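Long-range contact in probable manganase-dependent inorganic pyrophosphatase (Clostridium perfringens, PDB 3L31), which probably hydrolyses inorganic pyrophosphate to phosphate, with a regulatory region of CBS and DRTGG domains that binds the inhibitor AMP: residues Ala70-Ser75 and Gln180-Asp185. Sequence-based numbering, arbitrary orientation.
Sequences AKSATS and QSLPVD
Ser181 meets the CG2 methyl of Thr74, which packs 3.6 Å from Ser181 CB and lies equally near Ser181 O, a carbonyl that accepts a bond from Asn78 ND2; Ser181 OG turns back to bond Ile178 O. Thr74 presents that methyl because CG2 is anti to the backbone N, which leaves OG1 beside the N (chi1 -61°) and facing Leu182 and Pro183. Leu182 follows. Its CD1 reaches to 3.4 Å from Thr74 OG1 and 3.8 Å from Ser72 OG, and the side chains of Leu182 and Thr74 cross at about a right angle. Both hydroxyls near this methyl are accounted for: Thr74 OG1 donates to Ser72 OG over 2.8 Å, and Ser72 OG also bonds Ile68 O one turn back. With their polar partners thus on their own side, the two hydroxyls can meet hydrocarbon in a buried place. Pro183 completes the contact through CD, 3.5 Å from Thr74 OG1, and CG, 3.3 Å from Ser72 O. The carbonyl is offered where helix 68-71 ends in a Schellman motif, with Ala73 at positive phi (48°) and Ala73 N bonded to Ala70 O. The interface is therefore van der Waals packing between this helix end with its following turn and the segment leading into helix 184-187, burying 205 Å² in all. Near the middle of the chain, consistent with a junction of CBS and DRTGG regions, Leu182 also packs on Ile68 and Leu69 of helix 68-71 and on Leu23 of helix 23-31, whereas Thr74 and Ser181 both rest on Ile79 of helix 76-82.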
loop_
_atom_site.group_PDB
_atom_site.type_symbol
_atom_site.label_atom_id
_atom_site.label_comp_id
_atom_site.label_asym_id
_atom_site.label_seq_id
_atom_site.Cartn_x
_atom_site.Cartn_y
_atom_site.Cartn_z
ATOM N N ALA A 70 -13.925 6.324 -8.759
ATOM C CA ALA A 70 -15.057 7.200 -8.954
ATOM C C ALA A 70 -15.180 8.243 -7.841
ATOM O O ALA A 70 -15.283 9.465 -8.086
ATOM C CB ALA A 70 -16.339 6.379 -9.012
ATOM N N LYS A 71 -15.223 7.732 -6.618
ATOM C CA LYS A 71 -15.384 8.561 -5.426
ATOM C C LYS A 71 -14.253 9.538 -5.274
ATOM O O LYS A 71 -14.448 10.648 -4.830
ATOM C CB LYS A 71 -15.425 7.688 -4.177
ATOM C CG LYS A 71 -16.808 7.022 -3.934
ATOM C CD LYS A 71 -16.730 6.123 -2.711
ATOM C CE LYS A 71 -17.203 4.709 -3.026
ATOM N NZ LYS A 71 -18.632 4.473 -2.606
ATOM N N SER A 72 -13.054 9.112 -5.640
ATOM C CA SER A 72 -11.891 9.993 -5.589
ATOM C C SER A 72 -11.784 10.897 -6.824
ATOM O O SER A 72 -10.928 11.797 -6.893
ATOM C CB SER A 72 -10.620 9.167 -5.504
ATOM O OG SER A 72 -10.525 8.240 -6.564
ATOM N N ALA A 73 -12.630 10.627 -7.811
ATOM C CA ALA A 73 -12.505 11.285 -9.111
ATOM C C ALA A 73 -11.070 11.249 -9.652
ATOM O O ALA A 73 -10.506 12.261 -10.110
ATOM C CB ALA A 73 -13.012 12.717 -9.038
ATOM N N THR A 74 -10.468 10.082 -9.589
ATOM C CA THR A 74 -9.111 9.959 -10.100
ATOM C C THR A 74 -9.140 10.305 -11.594
ATOM O O THR A 74 -10.012 9.871 -12.346
ATOM C CB THR A 74 -8.487 8.522 -9.865
ATOM O OG1 THR A 74 -8.425 8.263 -8.459
ATOM C CG2 THR A 74 -7.075 8.475 -10.419
ATOM N N SER A 75 -8.156 11.069 -12.004
ATOM C CA SER A 75 -8.061 11.540 -13.376
ATOM C C SER A 75 -7.213 10.562 -14.183
ATOM O O SER A 75 -6.322 9.878 -13.643
ATOM C CB SER A 75 -7.375 12.894 -13.417
ATOM O OG SER A 75 -5.981 12.733 -13.135
ATOM N N GLN A 180 -2.269 3.733 -6.424
ATOM C CA GLN A 180 -1.350 4.850 -6.253
ATOM C C GLN A 180 -1.705 6.099 -7.024
ATOM O O GLN A 180 -1.075 7.165 -6.831
ATOM C CB GLN A 180 0.086 4.418 -6.614
ATOM C CG GLN A 180 0.460 3.282 -5.702
ATOM C CD GLN A 180 1.863 2.843 -5.873
ATOM O OE1 GLN A 180 2.708 3.595 -6.370
ATOM N NE2 GLN A 180 2.132 1.581 -5.484
ATOM N N SER A 181 -2.716 5.956 -7.866
ATOM C CA SER A 181 -3.188 7.012 -8.752
ATOM C C SER A 181 -3.977 8.056 -8.006
ATOM O O SER A 181 -4.094 9.180 -8.461
ATOM C CB SER A 181 -4.146 6.436 -9.793
ATOM O OG SER A 181 -3.466 5.459 -10.513
ATOM N N LEU A 182 -4.543 7.640 -6.879
ATOM C CA LEU A 182 -5.540 8.456 -6.171
ATOM C C LEU A 182 -5.025 9.855 -5.830
ATOM O O LEU A 182 -3.856 10.018 -5.446
ATOM C CB LEU A 182 -6.025 7.776 -4.872
ATOM C CG LEU A 182 -7.281 6.883 -4.837
ATOM C CD1 LEU A 182 -7.486 6.016 -6.033
ATOM C CD2 LEU A 182 -7.150 6.002 -3.629
ATOM N N PRO A 183 -5.900 10.870 -5.950
ATOM C CA PRO A 183 -5.466 12.201 -5.591
ATOM C C PRO A 183 -5.375 12.385 -4.093
ATOM O O PRO A 183 -6.169 11.831 -3.344
ATOM C CB PRO A 183 -6.540 13.118 -6.236
ATOM C CG PRO A 183 -7.753 12.274 -6.355
ATOM C CD PRO A 183 -7.254 10.865 -6.515
ATOM N N VAL A 184 -4.420 13.211 -3.655
ATOM C CA VAL A 184 -4.213 13.406 -2.196
ATOM C C VAL A 184 -5.455 13.884 -1.514
ATOM O O VAL A 184 -5.706 13.529 -0.340
ATOM C CB VAL A 184 -3.009 14.310 -1.776
ATOM C CG1 VAL A 184 -1.706 13.704 -2.247
ATOM C CG2 VAL A 184 -3.156 15.658 -2.267
ATOM N N ASP A 185 -6.234 14.696 -2.205
ATOM C CA ASP A 185 -7.381 15.325 -1.526
ATOM C C ASP A 185 -8.467 14.321 -1.105
ATOM O O ASP A 185 -9.200 14.573 -0.179
ATOM C CB ASP A 185 -7.972 16.527 -2.290
ATOM C CG ASP A 185 -8.693 16.128 -3.533
ATOM O OD1 ASP A 185 -8.406 15.045 -4.057
ATOM O OD2 ASP A 185 -9.545 16.894 -4.001
#